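PDB 5WPW: cocosin 1 acidic chain from Cocos nucifera, which serves as a seed storage protein, a nutrient reservoir of the 11S globulin family that assembles as a hexamer. Local coordinates for residues 55-61 with 118-124; 381-386 with 400-404; 5-10 with 326-331; 82-86 with 220-224; 290-295 with 353-359. The protein carries 2 engineered substitutions. One frame throughout, in Å; residues are numbered along the deposited sequence.

Interaction 1 (55-61 with 118-124); sequences SMSNAPR and VPNGFAY
Ser-55 pairs with Tyr-124 as an antiparallel hydrogen-bonded pair: Ser-55 N donates to Tyr-124 O at 3.2 Å and Tyr-124 N returns a bond to Ser-55 O. Met-56 lays CB on the backbone of the opposite loop, 3.5 Å from Phe-122 O, while its chain bends at chi2 (92°) and passes SD 4.0 Å from Gly-121 CA before its end leads away. Ser-57 O receives Gly-121 N at 2.9 Å; Gly-121 sits with positive phi in the type II turn from Pro-119 to Phe-122. Asn-58 turns its side chain away, to Arg-154, but its O touches Asn-120 CB. Pro-60 runs side by side with Asn-120. Arg-61 closes a second hydrogen-bonded pair with Val-118, its N 3.2 Å from Val-118 O. Its side chain bends at chi3 (86°) and lies along Val-118, NE 3.8 Å from Val-118 CB. At the guanidinium edge, in its plane, one water accepts from NE, within donating reach of Ala-59 O and Val-118 O; another accepts from NH2, within reach of Pro-119 O and Phe-122 O. NE and NH2 of a buried guanidinium thus reach carbonyls of both segments through water in the N-terminal cupin domain.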
# COMPACT_ATOMS: atom_id res chain seq x y z
N SER A 55 26.17 19.21 5.15
CA SER A 55 25.20 19.69 6.12
C SER A 55 23.90 18.92 5.90
O SER A 55 23.71 18.28 4.86
CB SER A 55 24.96 21.21 5.99
OG SER A 55 24.17 21.56 4.85
N MET A 56 23.03 18.98 6.90
CA MET A 56 21.73 18.34 6.79
C MET A 56 20.67 19.28 7.33
O MET A 56 20.96 20.15 8.17
CB MET A 56 21.69 16.97 7.46
CG MET A 56 22.04 16.93 8.90
SD MET A 56 20.56 17.09 9.92
CE MET A 56 21.26 16.71 11.53
N SER A 57 19.45 19.14 6.82
CA SER A 57 18.35 20.04 7.14
C SER A 57 17.19 19.25 7.74
O SER A 57 17.04 18.05 7.49
CB SER A 57 17.86 20.80 5.90
OG SER A 57 18.82 21.77 5.47
N ASN A 58 16.39 19.92 8.56
CA ASN A 58 15.20 19.33 9.17
C ASN A 58 14.05 19.15 8.18
O ASN A 58 13.07 18.49 8.53
CB ASN A 58 14.70 20.19 10.34
CG ASN A 58 14.15 21.57 9.88
OD1 ASN A 58 14.70 22.21 8.97
ND2 ASN A 58 13.07 22.03 10.51
N ALA A 59 14.15 19.72 7.00
CA ALA A 59 13.07 19.70 6.01
C ALA A 59 13.53 19.05 4.71
O ALA A 59 14.69 19.24 4.30
CB ALA A 59 12.58 21.12 5.74
N PRO A 60 12.68 18.26 4.06
CA PRO A 60 13.03 17.76 2.73
C PRO A 60 13.04 18.92 1.75
O PRO A 60 12.40 19.95 1.98
CB PRO A 60 11.91 16.76 2.41
CG PRO A 60 10.72 17.29 3.18
CD PRO A 60 11.30 17.89 4.46
N ARG A 61 13.82 18.77 0.68
CA ARG A 61 13.98 19.85 -0.29
C ARG A 61 14.09 19.33 -1.72
O ARG A 61 14.42 18.17 -1.96
CB ARG A 61 15.21 20.70 0.05
CG ARG A 61 16.47 20.21 -0.56
CD ARG A 61 17.66 20.94 0.03
NE ARG A 61 18.10 20.28 1.25
CZ ARG A 61 19.25 20.54 1.85
NH1 ARG A 61 20.08 21.44 1.33
NH2 ARG A 61 19.57 19.89 2.96
N VAL A 118 16.62 15.99 -1.83
CA VAL A 118 17.37 15.66 -0.62
C VAL A 118 16.44 15.44 0.57
O VAL A 118 15.90 16.42 1.10
CB VAL A 118 18.38 16.78 -0.32
CG1 VAL A 118 19.17 16.45 0.91
CG2 VAL A 118 19.29 17.00 -1.50
N PRO A 119 16.25 14.20 1.04
CA PRO A 119 15.43 13.97 2.25
C PRO A 119 15.97 14.71 3.46
O PRO A 119 17.17 14.91 3.61
CB PRO A 119 15.54 12.46 2.47
CG PRO A 119 16.17 11.89 1.22
CD PRO A 119 16.94 12.99 0.59
N ASN A 120 15.07 15.07 4.37
CA ASN A 120 15.55 15.66 5.61
C ASN A 120 16.47 14.69 6.34
O ASN A 120 16.35 13.47 6.20
CB ASN A 120 14.38 16.00 6.51
CG ASN A 120 13.54 14.81 6.75
OD1 ASN A 120 13.03 14.21 5.80
ND2 ASN A 120 13.43 14.39 8.01
N GLY A 121 17.41 15.24 7.10
CA GLY A 121 18.25 14.43 7.95
C GLY A 121 19.38 13.69 7.27
O GLY A 121 20.10 12.95 7.95
N PHE A 122 19.56 13.84 5.95
CA PHE A 122 20.66 13.21 5.21
C PHE A 122 21.75 14.24 4.90
O PHE A 122 21.45 15.30 4.36
CB PHE A 122 20.18 12.62 3.87
CG PHE A 122 19.30 11.39 4.00
CD1 PHE A 122 18.26 11.34 4.91
CD2 PHE A 122 19.48 10.30 3.15
CE1 PHE A 122 17.45 10.21 5.01
CE2 PHE A 122 18.67 9.18 3.24
CZ PHE A 122 17.66 9.13 4.18
N ALA A 123 23.00 13.89 5.18
CA ALA A 123 24.12 14.76 4.84
C ALA A 123 24.32 14.89 3.33
O ALA A 123 24.30 13.90 2.59
CB ALA A 123 25.41 14.25 5.49
N TYR A 124 24.56 16.12 2.89
CA TYR A 124 24.60 16.52 1.49
C TYR A 124 25.77 17.47 1.25
O TYR A 124 26.00 18.36 2.08
CB TYR A 124 23.29 17.22 1.14
CG TYR A 124 23.18 17.92 -0.19
CD1 TYR A 124 22.93 17.19 -1.35
CD2 TYR A 124 23.25 19.30 -0.29
CE1 TYR A 124 22.79 17.82 -2.57
CE2 TYR A 124 23.11 19.94 -1.52
CZ TYR A 124 22.88 19.19 -2.66
OH TYR A 124 22.74 19.78 -3.89
O HOH W 1 25.37 21.04 2.21
O HOH W 2 19.04 17.23 4.75
O HOH W 3 16.85 18.18 2.98

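Interaction 2 (381-386 with 400-404); sequences LRGMPV and ARRVK
Lys-404 reaches across to Met-384, and this is the one hydrogen bond between 381-386 and 400-404: NZ donates to Met-384 O at 2.6 Å, with a C=O...N angle of 151° and the nitrogen tilted 24° from the carbonyl plane. The lysine gets there fully extended, CG anti to the backbone N (chi1 171°) and every later torsion likewise anti. The same ammonium has a second partner in Glu-103 O of a neighbouring subunit, so two backbone carbonyls accept from it, with Asp-102 of that subunit at long, weak range.

Van der Waals contacts follow the lysine's aliphatic part. CE passes 3.5 Å from Arg-382 O, and CD lies 3.9 Å from Leu-381 O. Val-386 crosses the lysine at about a right angle, its CG1 3.8 Å from NZ. Apolar contact is supplied by Leu-381 CD1 against Val-403 CG1 at 4.0 Å, and Ala-400 CB touches Val-386 O at the far end.

Charge pairing at Arg-382 is directed at that neighbouring subunit: its guanidinium makes salt bridges to Glu-103 and Glu-81 there, while its CG and CD stay near Lys-404 O.

A type I turn, Leu-381 to Met-384, leads to Pro-385 at the N-cap of helix 386-393. Helices 386-393 and 397-405 form the helical extension of the C-terminal cupin domain, between strands 371-373 and 413-414, an element of 11S globulins used in contacts between subunits.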
# COMPACT_ATOMS: atom_id res chain seq x y z
N LEU A 381 -14.60 23.97 -17.82
CA LEU A 381 -15.73 24.43 -18.61
C LEU A 381 -16.05 23.45 -19.72
O LEU A 381 -17.22 23.19 -20.01
CB LEU A 381 -15.44 25.83 -19.17
CG LEU A 381 -15.42 26.86 -18.03
CD1 LEU A 381 -15.44 28.28 -18.56
CD2 LEU A 381 -16.56 26.63 -17.05
N ARG A 382 -15.04 22.85 -20.34
CA ARG A 382 -15.36 21.91 -21.40
C ARG A 382 -16.13 20.70 -20.88
O ARG A 382 -16.79 20.02 -21.66
CB ARG A 382 -14.11 21.44 -22.13
CG ARG A 382 -14.47 20.96 -23.54
CD ARG A 382 -13.31 20.96 -24.47
NE ARG A 382 -12.51 19.75 -24.35
CZ ARG A 382 -12.82 18.57 -24.89
NH1 ARG A 382 -12.01 17.53 -24.71
NH2 ARG A 382 -13.93 18.43 -25.60
N GLY A 383 -16.05 20.43 -19.57
CA GLY A 383 -16.73 19.28 -19.04
C GLY A 383 -18.16 19.53 -18.63
O GLY A 383 -18.85 18.58 -18.26
N MET A 384 -18.61 20.77 -18.69
CA MET A 384 -19.92 21.16 -18.21
C MET A 384 -20.92 21.25 -19.36
O MET A 384 -20.56 21.63 -20.48
CB MET A 384 -19.83 22.52 -17.50
CG MET A 384 -19.42 22.39 -16.03
SD MET A 384 -19.17 24.01 -15.31
CE MET A 384 -17.86 23.53 -14.13
N PRO A 385 -22.17 20.86 -19.11
CA PRO A 385 -23.19 20.96 -20.16
C PRO A 385 -23.37 22.40 -20.63
O PRO A 385 -23.35 23.34 -19.82
CB PRO A 385 -24.45 20.43 -19.48
CG PRO A 385 -23.93 19.55 -18.35
CD PRO A 385 -22.68 20.22 -17.88
N VAL A 386 -23.59 22.57 -21.93
CA VAL A 386 -23.80 23.92 -22.46
C VAL A 386 -24.85 24.67 -21.64
O VAL A 386 -24.68 25.86 -21.34
CB VAL A 386 -24.17 23.88 -23.96
CG1 VAL A 386 -23.06 23.23 -24.75
CG2 VAL A 386 -25.48 23.14 -24.17
N ALA A 400 -22.26 30.42 -25.15
CA ALA A 400 -21.82 29.25 -24.38
C ALA A 400 -20.89 28.36 -25.20
O ALA A 400 -19.80 27.98 -24.74
CB ALA A 400 -23.03 28.44 -23.91
N ARG A 401 -21.28 28.02 -26.43
CA ARG A 401 -20.44 27.15 -27.24
C ARG A 401 -19.14 27.83 -27.65
O ARG A 401 -18.13 27.15 -27.87
CB ARG A 401 -21.19 26.66 -28.48
CG ARG A 401 -22.10 25.48 -28.20
CD ARG A 401 -22.93 25.08 -29.43
NE ARG A 401 -22.17 24.28 -30.39
CZ ARG A 401 -21.82 23.01 -30.20
NH1 ARG A 401 -21.14 22.36 -31.14
NH2 ARG A 401 -22.14 22.38 -29.08
N ARG A 402 -19.13 29.16 -27.75
CA ARG A 402 -17.87 29.84 -28.06
C ARG A 402 -16.94 29.81 -26.86
O ARG A 402 -15.73 29.61 -27.01
CB ARG A 402 -18.14 31.28 -28.50
CG ARG A 402 -18.40 31.41 -30.00
CD ARG A 402 -19.51 32.40 -30.28
NE ARG A 402 -19.14 33.77 -29.96
CZ ARG A 402 -20.01 34.72 -29.64
NH1 ARG A 402 -21.32 34.44 -29.60
NH2 ARG A 402 -19.59 35.94 -29.35
N VAL A 403 -17.49 30.01 -25.66
CA VAL A 403 -16.67 29.92 -24.45
C VAL A 403 -16.11 28.51 -24.30
O VAL A 403 -14.95 28.32 -23.90
CB VAL A 403 -17.50 30.34 -23.23
CG1 VAL A 403 -16.92 29.78 -21.94
CG2 VAL A 403 -17.62 31.86 -23.15
N LYS A 404 -16.89 27.50 -24.68
CA LYS A 404 -16.56 26.11 -24.42
C LYS A 404 -15.68 25.49 -25.51
O LYS A 404 -14.75 24.73 -25.20
CB LYS A 404 -17.86 25.32 -24.26
CG LYS A 404 -17.75 23.84 -24.20
CD LYS A 404 -19.00 23.28 -23.53
CE LYS A 404 -19.07 21.78 -23.65
NZ LYS A 404 -20.30 21.27 -23.00

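Interaction 3 (5-10 with 326-331); sequences IERLNA and RGETVF
Leu-8 N donates to Val-330 O at 2.8 Å with an N-H...O angle of 164°, the single backbone hydrogen bond between the N-terminal segment and the start of strand 329-336. The two segments run nearly the same way, 16° apart end to end. Val-330 and Phe-331 both face Val-322, a classic beta bulge.

Apolar contacts flank this bond. Leu-8 CD1 lies 3.8 Å from Val-330 CG2, and Leu-8 CB packs on Phe-331 CB. The phenyl ring swings alongside the N-terminal segment with CG anti to its backbone N (chi1 -170°), which sets CD1 3.4 Å from Leu-8 O, the oxygen at the ring edge in its plane. CE1 touches Asn-9 CA and Ala-10 N.

The charged groups form a network. Glu-6 OE1 is 2.9 Å from Arg-326 NH2, an electrostatic pairing alone, because the oxygen lies well out of that guanidinium plane. Arg-326 NH2 also pairs with Asp-324. Arg-7 NH1 is modelled at the same Glu-6 oxygen, but the placement of the Arg-7 end is doubtful.

The charge of the Glu-6 carboxylate thus probably draws Arg-326 toward the N-terminal segment, at this partly exposed join with the C-terminal cupin domain.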
# COMPACT_ATOMS: atom_id res chain seq x y z
N ILE A 5 -4.30 36.25 2.41
CA ILE A 5 -3.40 37.25 1.86
C ILE A 5 -4.21 38.25 1.06
O ILE A 5 -4.97 37.87 0.16
CB ILE A 5 -2.32 36.59 0.97
CG1 ILE A 5 -1.81 35.30 1.61
CG2 ILE A 5 -1.18 37.56 0.73
CD1 ILE A 5 -2.55 34.08 1.12
N GLU A 6 -4.06 39.53 1.40
CA GLU A 6 -4.72 40.58 0.64
C GLU A 6 -4.13 40.69 -0.77
O GLU A 6 -4.87 40.71 -1.76
CB GLU A 6 -4.63 41.91 1.39
CG GLU A 6 -5.45 43.05 0.79
CD GLU A 6 -6.92 42.70 0.61
OE1 GLU A 6 -7.25 42.10 -0.43
OE2 GLU A 6 -7.74 43.02 1.50
N ARG A 7 -2.80 40.74 -0.88
CA ARG A 7 -2.10 40.87 -2.15
C ARG A 7 -0.88 39.95 -2.18
O ARG A 7 -0.23 39.71 -1.16
CB ARG A 7 -1.59 42.30 -2.41
CG ARG A 7 -2.68 43.35 -2.61
CD ARG A 7 -3.69 42.93 -3.65
NE ARG A 7 -4.96 42.61 -3.03
CZ ARG A 7 -6.10 42.46 -3.70
NH1 ARG A 7 -7.22 42.15 -3.05
NH2 ARG A 7 -6.13 42.62 -5.02
N LEU A 8 -0.55 39.48 -3.38
CA LEU A 8 0.73 38.83 -3.63
C LEU A 8 1.71 39.81 -4.27
O LEU A 8 1.31 40.82 -4.86
CB LEU A 8 0.56 37.60 -4.53
CG LEU A 8 -0.47 36.56 -4.10
CD1 LEU A 8 -0.76 35.61 -5.25
CD2 LEU A 8 0.02 35.80 -2.88
N ASN A 9 3.00 39.51 -4.15
CA ASN A 9 3.99 40.29 -4.87
C ASN A 9 5.18 39.40 -5.19
O ASN A 9 5.43 38.40 -4.53
CB ASN A 9 4.45 41.53 -4.07
CG ASN A 9 4.89 41.20 -2.67
OD1 ASN A 9 4.07 41.02 -1.77
ND2 ASN A 9 6.20 41.11 -2.47
N ALA A 10 5.90 39.78 -6.24
CA ALA A 10 7.10 39.05 -6.61
C ALA A 10 8.18 39.27 -5.56
O ALA A 10 8.30 40.36 -4.99
CB ALA A 10 7.59 39.47 -7.99
N ARG A 326 -12.29 35.55 -3.46
CA ARG A 326 -13.09 36.77 -3.48
C ARG A 326 -13.32 37.30 -4.88
O ARG A 326 -13.99 38.32 -5.04
CB ARG A 326 -12.40 37.85 -2.63
CG ARG A 326 -12.26 37.50 -1.14
CD ARG A 326 -11.56 38.61 -0.35
NE ARG A 326 -10.43 39.16 -1.09
CZ ARG A 326 -9.15 38.98 -0.76
NH1 ARG A 326 -8.86 38.24 0.31
NH2 ARG A 326 -8.18 39.52 -1.49
N GLY A 327 -12.80 36.64 -5.92
CA GLY A 327 -12.84 37.25 -7.23
C GLY A 327 -11.95 38.46 -7.39
O GLY A 327 -12.05 39.17 -8.39
N GLU A 328 -11.07 38.71 -6.42
CA GLU A 328 -10.17 39.85 -6.46
C GLU A 328 -8.87 39.50 -7.18
O GLU A 328 -8.35 38.39 -7.06
CB GLU A 328 -9.85 40.33 -5.05
CG GLU A 328 -11.10 40.74 -4.28
CD GLU A 328 -11.66 42.07 -4.75
OE1 GLU A 328 -10.86 42.99 -5.02
OE2 GLU A 328 -12.90 42.19 -4.87
N THR A 329 -8.34 40.47 -7.91
CA THR A 329 -7.02 40.32 -8.53
C THR A 329 -5.98 40.46 -7.43
O THR A 329 -5.78 41.56 -6.90
CB THR A 329 -6.80 41.38 -9.61
OG1 THR A 329 -7.87 41.35 -10.55
CG2 THR A 329 -5.50 41.11 -10.33
N VAL A 330 -5.30 39.37 -7.08
CA VAL A 330 -4.30 39.45 -6.02
C VAL A 330 -2.88 39.59 -6.57
O VAL A 330 -1.95 39.85 -5.79
CB VAL A 330 -4.41 38.25 -5.06
CG1 VAL A 330 -5.76 38.28 -4.37
CG2 VAL A 330 -4.24 36.93 -5.82
N PHE A 331 -2.70 39.45 -7.87
CA PHE A 331 -1.44 39.77 -8.52
C PHE A 331 -1.74 40.09 -9.97
O PHE A 331 -2.60 39.47 -10.60
CB PHE A 331 -0.42 38.63 -8.41
CG PHE A 331 0.98 39.01 -8.86
CD1 PHE A 331 1.78 39.81 -8.06
CD2 PHE A 331 1.47 38.57 -10.08
CE1 PHE A 331 3.06 40.17 -8.48
CE2 PHE A 331 2.75 38.93 -10.50
CZ PHE A 331 3.54 39.74 -9.69

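Interaction 4 (82-86 with 220-224); sequences TFQSF and QVLRP
Phe-83 and Ser-85 both direct their side chains at Leu-222, joining the short strand 83-85, one strand of a two-stranded antiparallel sheet with 102-104 in the N-terminal cupin domain, to the loop that follows strand 212-214. The touching parts run 108° apart, so the contact depends on side chains and not on strand pairing.

Leu-222 carries the larger share. Its CG lies anti to the carbonyl carbon (chi1 -68°) and chi2 is 142°, away from a staggered value. This spreads the two methyls along the strand: CD1 rests 3.9 Å from Gln-84 CA, and CD2 is 3.6 Å from Ser-85 CB. Ser-85 holds OG between its backbone N and carbonyl carbon, which sets the hydroxyl oxygen equally close to that methyl.

Phe-83 sends its ring alongside the Leu-222 backbone toward Pro-224. The ring and the proline side chain cross at about a right angle, CE2 meeting Pro-224 CD at 3.9 Å. Phe-83 and Leu-222 meet more loosely near their backbones, CB to CB at 4.4 Å.

Around the contact, His-104 NE2 bonds to Leu-222 N, and Gln-84, which turns away, bonds with Val-411 and Asp-409 of a neighbouring subunit. Leu-222 O is buried without a hydrogen-bond partner; it meets the edge of the Phe-83 ring in its plane, 3.2 Å from CD2.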
# COMPACT_ATOMS: atom_id res chain seq x y z
N THR A 82 30.16 2.16 -2.08
CA THR A 82 30.29 1.34 -3.27
C THR A 82 31.24 1.94 -4.29
O THR A 82 31.46 1.32 -5.34
CB THR A 82 28.93 1.11 -3.92
OG1 THR A 82 28.43 2.37 -4.35
CG2 THR A 82 27.94 0.45 -2.92
N PHE A 83 31.79 3.12 -4.04
CA PHE A 83 32.84 3.71 -4.87
C PHE A 83 34.17 3.54 -4.13
O PHE A 83 34.34 4.10 -3.04
CB PHE A 83 32.60 5.20 -5.14
CG PHE A 83 31.63 5.49 -6.26
CD1 PHE A 83 30.58 4.62 -6.55
CD2 PHE A 83 31.77 6.65 -7.00
CE1 PHE A 83 29.70 4.91 -7.57
CE2 PHE A 83 30.89 6.94 -8.03
CZ PHE A 83 29.84 6.06 -8.31
N GLN A 84 35.09 2.77 -4.71
CA GLN A 84 36.31 2.44 -3.98
C GLN A 84 37.43 2.11 -4.96
O GLN A 84 37.19 1.62 -6.07
CB GLN A 84 36.08 1.27 -2.99
CG GLN A 84 35.08 0.19 -3.45
CD GLN A 84 34.92 -0.97 -2.44
OE1 GLN A 84 34.96 -2.14 -2.83
NE2 GLN A 84 34.73 -0.65 -1.16
N SER A 85 38.66 2.37 -4.52
CA SER A 85 39.85 2.01 -5.29
C SER A 85 40.93 1.57 -4.32
O SER A 85 41.11 2.18 -3.26
CB SER A 85 40.35 3.16 -6.16
OG SER A 85 40.99 4.15 -5.39
N PHE A 86 41.63 0.49 -4.69
CA PHE A 86 42.67 -0.11 -3.87
C PHE A 86 44.01 -0.03 -4.59
O PHE A 86 44.06 -0.10 -5.82
CB PHE A 86 42.36 -1.59 -3.55
CG PHE A 86 41.05 -1.82 -2.85
CD1 PHE A 86 39.88 -1.99 -3.58
CD2 PHE A 86 40.98 -1.88 -1.46
CE1 PHE A 86 38.67 -2.22 -2.93
CE2 PHE A 86 39.78 -2.10 -0.81
CZ PHE A 86 38.62 -2.27 -1.54
N GLN A 220 39.39 15.99 -6.02
CA GLN A 220 39.39 14.69 -6.67
C GLN A 220 38.60 13.72 -5.81
O GLN A 220 38.89 13.56 -4.62
CB GLN A 220 40.80 14.17 -6.91
CG GLN A 220 41.56 14.96 -7.98
CD GLN A 220 41.36 14.41 -9.38
OE1 GLN A 220 40.69 15.03 -10.21
NE2 GLN A 220 41.93 13.24 -9.65
N VAL A 221 37.59 13.10 -6.41
CA VAL A 221 36.82 12.04 -5.79
C VAL A 221 36.77 10.90 -6.79
O VAL A 221 37.11 11.06 -7.96
CB VAL A 221 35.40 12.50 -5.41
CG1 VAL A 221 35.43 13.78 -4.62
CG2 VAL A 221 34.54 12.66 -6.66
N LEU A 222 36.36 9.73 -6.33
CA LEU A 222 36.18 8.63 -7.26
C LEU A 222 34.89 8.83 -8.04
O LEU A 222 33.82 9.02 -7.45
CB LEU A 222 36.16 7.30 -6.52
CG LEU A 222 37.48 6.86 -5.88
CD1 LEU A 222 37.21 6.18 -4.55
CD2 LEU A 222 38.16 5.89 -6.80
N ARG A 223 34.99 8.82 -9.36
CA ARG A 223 33.81 8.98 -10.20
C ARG A 223 34.11 8.57 -11.63
O ARG A 223 35.22 8.81 -12.13
CB ARG A 223 33.32 10.42 -10.18
CG ARG A 223 34.41 11.40 -10.53
CD ARG A 223 33.86 12.50 -11.36
NE ARG A 223 34.73 13.67 -11.31
CZ ARG A 223 34.39 14.84 -11.81
NH1 ARG A 223 33.20 14.98 -12.39
NH2 ARG A 223 35.23 15.87 -11.73
N PRO A 224 33.15 7.95 -12.33
CA PRO A 224 33.32 7.63 -13.75
C PRO A 224 33.00 8.85 -14.60
O PRO A 224 33.89 9.35 -15.30
CB PRO A 224 32.31 6.50 -13.99
CG PRO A 224 31.65 6.22 -12.65
CD PRO A 224 31.86 7.45 -11.81

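Interaction 5 (290-295 with 353-359); sequences RVVLYR and AGSEGFQ. Engineered in segment 353-359: Glu-356 (natural residue Ala).
Leu-293 and Phe-358 exchange two backbone hydrogen bonds, Leu-293 N to Phe-358 O at 2.9 Å and Phe-358 N to Leu-293 O at 3.1 Å, as an antiparallel hydrogen-bonded residue pair in strands whose axes run 175° apart. Val-292 and Gln-359 form the adjacent non-hydrogen-bonded pair, and Gln-359 CA makes a CA-H...O contact with Val-291 O. Gly-357 CA lies 3.3 Å from Leu-293 O, and Arg-295 CB 3.4 Å from Ser-355 O.

Leu-293 CB meets Ala-353 CB at 3.8 Å, and its CD1 approaches the Phe-358 ring at the edge, 4.3 Å from CD2. Gln-359 CG rests 3.9 Å from Val-292 CG2. Arg-290 lies beside Gln-359, NH1 3.7 Å from its CB and the guanidinium and amide planes 86° apart; that NH1 also bonds to Thr-314 and Leu-360.

The type I turn from Gly-354 to Gly-357 positions Gly-357 and carries the chain around a corner between two sheets of the C-terminal cupin barrel; engineered Glu-356 lies in it.

Two waters hold the Gln-359 amide: one links Arg-290 NH2 to OE1, the other NE2 to Leu-293 O. Both polar atoms at the end of this bent chain (chi2 102°) are water-tied, which probably limits amide rotation.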
# COMPACT_ATOMS: atom_id res chain seq x y z
N ARG A 290 8.80 22.43 -15.28
CA ARG A 290 9.57 23.37 -16.10
C ARG A 290 8.65 23.86 -17.22
O ARG A 290 8.14 23.04 -17.98
CB ARG A 290 10.83 22.70 -16.64
CG ARG A 290 11.54 23.49 -17.74
CD ARG A 290 11.93 24.86 -17.25
NE ARG A 290 13.11 25.38 -17.93
CZ ARG A 290 13.63 26.58 -17.67
NH1 ARG A 290 13.07 27.36 -16.76
NH2 ARG A 290 14.71 26.99 -18.32
N VAL A 291 8.36 25.16 -17.23
CA VAL A 291 7.51 25.80 -18.23
C VAL A 291 8.39 26.71 -19.08
O VAL A 291 9.09 27.58 -18.55
CB VAL A 291 6.37 26.60 -17.59
CG1 VAL A 291 5.49 27.26 -18.64
CG2 VAL A 291 5.53 25.71 -16.68
N VAL A 292 8.34 26.53 -20.40
CA VAL A 292 9.06 27.40 -21.34
C VAL A 292 8.05 27.88 -22.37
O VAL A 292 7.55 27.07 -23.16
CB VAL A 292 10.23 26.68 -22.02
CG1 VAL A 292 10.76 27.55 -23.20
CG2 VAL A 292 11.35 26.36 -21.01
N LEU A 293 7.72 29.17 -22.33
CA LEU A 293 6.72 29.79 -23.19
C LEU A 293 7.45 30.56 -24.29
O LEU A 293 8.36 31.35 -23.99
CB LEU A 293 5.83 30.74 -22.40
CG LEU A 293 4.70 30.15 -21.56
CD1 LEU A 293 4.01 31.26 -20.80
CD2 LEU A 293 3.73 29.44 -22.47
N TYR A 294 7.09 30.30 -25.54
CA TYR A 294 7.65 31.02 -26.68
C TYR A 294 6.97 32.39 -26.77
O TYR A 294 6.00 32.67 -26.06
CB TYR A 294 7.45 30.22 -27.96
CG TYR A 294 8.11 28.85 -28.00
CD1 TYR A 294 9.19 28.54 -27.17
CD2 TYR A 294 7.64 27.86 -28.86
CE1 TYR A 294 9.78 27.28 -27.21
CE2 TYR A 294 8.21 26.62 -28.91
CZ TYR A 294 9.28 26.33 -28.08
OH TYR A 294 9.84 25.08 -28.15
N ARG A 295 7.46 33.24 -27.69
CA ARG A 295 7.02 34.63 -27.76
C ARG A 295 5.50 34.75 -27.74
O ARG A 295 4.80 34.07 -28.51
CB ARG A 295 7.60 35.31 -29.03
CG ARG A 295 6.92 34.93 -30.35
CD ARG A 295 6.75 36.13 -31.32
NE ARG A 295 5.49 36.86 -31.13
CZ ARG A 295 4.34 36.60 -31.75
NH1 ARG A 295 4.24 35.61 -32.62
NH2 ARG A 295 3.27 37.35 -31.50
N ALA A 353 3.69 35.17 -21.94
CA ALA A 353 5.06 35.59 -22.20
C ALA A 353 5.06 36.90 -22.98
O ALA A 353 4.15 37.19 -23.77
CB ALA A 353 5.81 34.51 -22.99
N GLY A 354 6.09 37.71 -22.74
CA GLY A 354 6.35 38.86 -23.59
C GLY A 354 6.98 38.43 -24.90
O GLY A 354 7.08 37.25 -25.22
N SER A 355 7.44 39.43 -25.66
CA SER A 355 8.03 39.18 -26.97
C SER A 355 9.30 38.35 -26.90
O SER A 355 9.71 37.78 -27.91
CB SER A 355 8.35 40.52 -27.68
OG SER A 355 9.04 41.42 -26.80
N GLU A 356 9.91 38.27 -25.72
CA GLU A 356 11.17 37.59 -25.47
C GLU A 356 11.00 36.12 -25.05
O GLU A 356 11.99 35.40 -24.94
CB GLU A 356 11.92 38.36 -24.38
CG GLU A 356 13.36 37.97 -24.15
CD GLU A 356 13.88 38.50 -22.84
OE1 GLU A 356 15.06 38.24 -22.49
OE2 GLU A 356 13.09 39.19 -22.14
N GLY A 357 9.78 35.66 -24.84
CA GLY A 357 9.59 34.38 -24.18
C GLY A 357 9.66 34.57 -22.68
O GLY A 357 9.90 35.67 -22.17
N PHE A 358 9.46 33.46 -21.97
CA PHE A 358 9.24 33.50 -20.53
C PHE A 358 9.46 32.07 -20.05
O PHE A 358 8.73 31.18 -20.48
CB PHE A 358 7.82 33.98 -20.22
CG PHE A 358 7.51 34.20 -18.75
CD1 PHE A 358 8.43 34.77 -17.90
CD2 PHE A 358 6.26 33.88 -18.25
CE1 PHE A 358 8.13 35.01 -16.58
CE2 PHE A 358 5.96 34.09 -16.91
CZ PHE A 358 6.90 34.65 -16.07
N GLN A 359 10.47 31.85 -19.19
CA GLN A 359 10.80 30.52 -18.68
C GLN A 359 10.75 30.48 -17.16
O GLN A 359 11.25 31.38 -16.48
CB GLN A 359 12.20 30.05 -19.12
CG GLN A 359 12.45 30.11 -20.62
CD GLN A 359 13.27 31.33 -21.00
OE1 GLN A 359 14.30 31.61 -20.40
NE2 GLN A 359 12.80 32.07 -22.01
O HOH W 4 15.53 29.97 -18.50
O HOH W 5 10.89 31.05 -24.08

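Interactions 1 and 4 belong to the N-terminal cupin domain, interactions 2 and 5 to the C-terminal cupin domain and its helical extension, and interaction 3 joins the N-terminal segment to a C-terminal strand. Along the chain, interaction 3 closes a long loop that contains interactions 1 and 4, which alternate with each other; interaction 3 also alternates with interaction 5, and interaction 2 comes last. Interactions 3 and 5 lie closest, their nearest atoms about 8 Å apart, and reach a common sheet. Interactions 2 and 4 are most distant, with centres about 60 Å apart. Interactions 1 to 4 all touch other subunits, interaction 5 none, so four of the five contacts lie where the hexamer assembles.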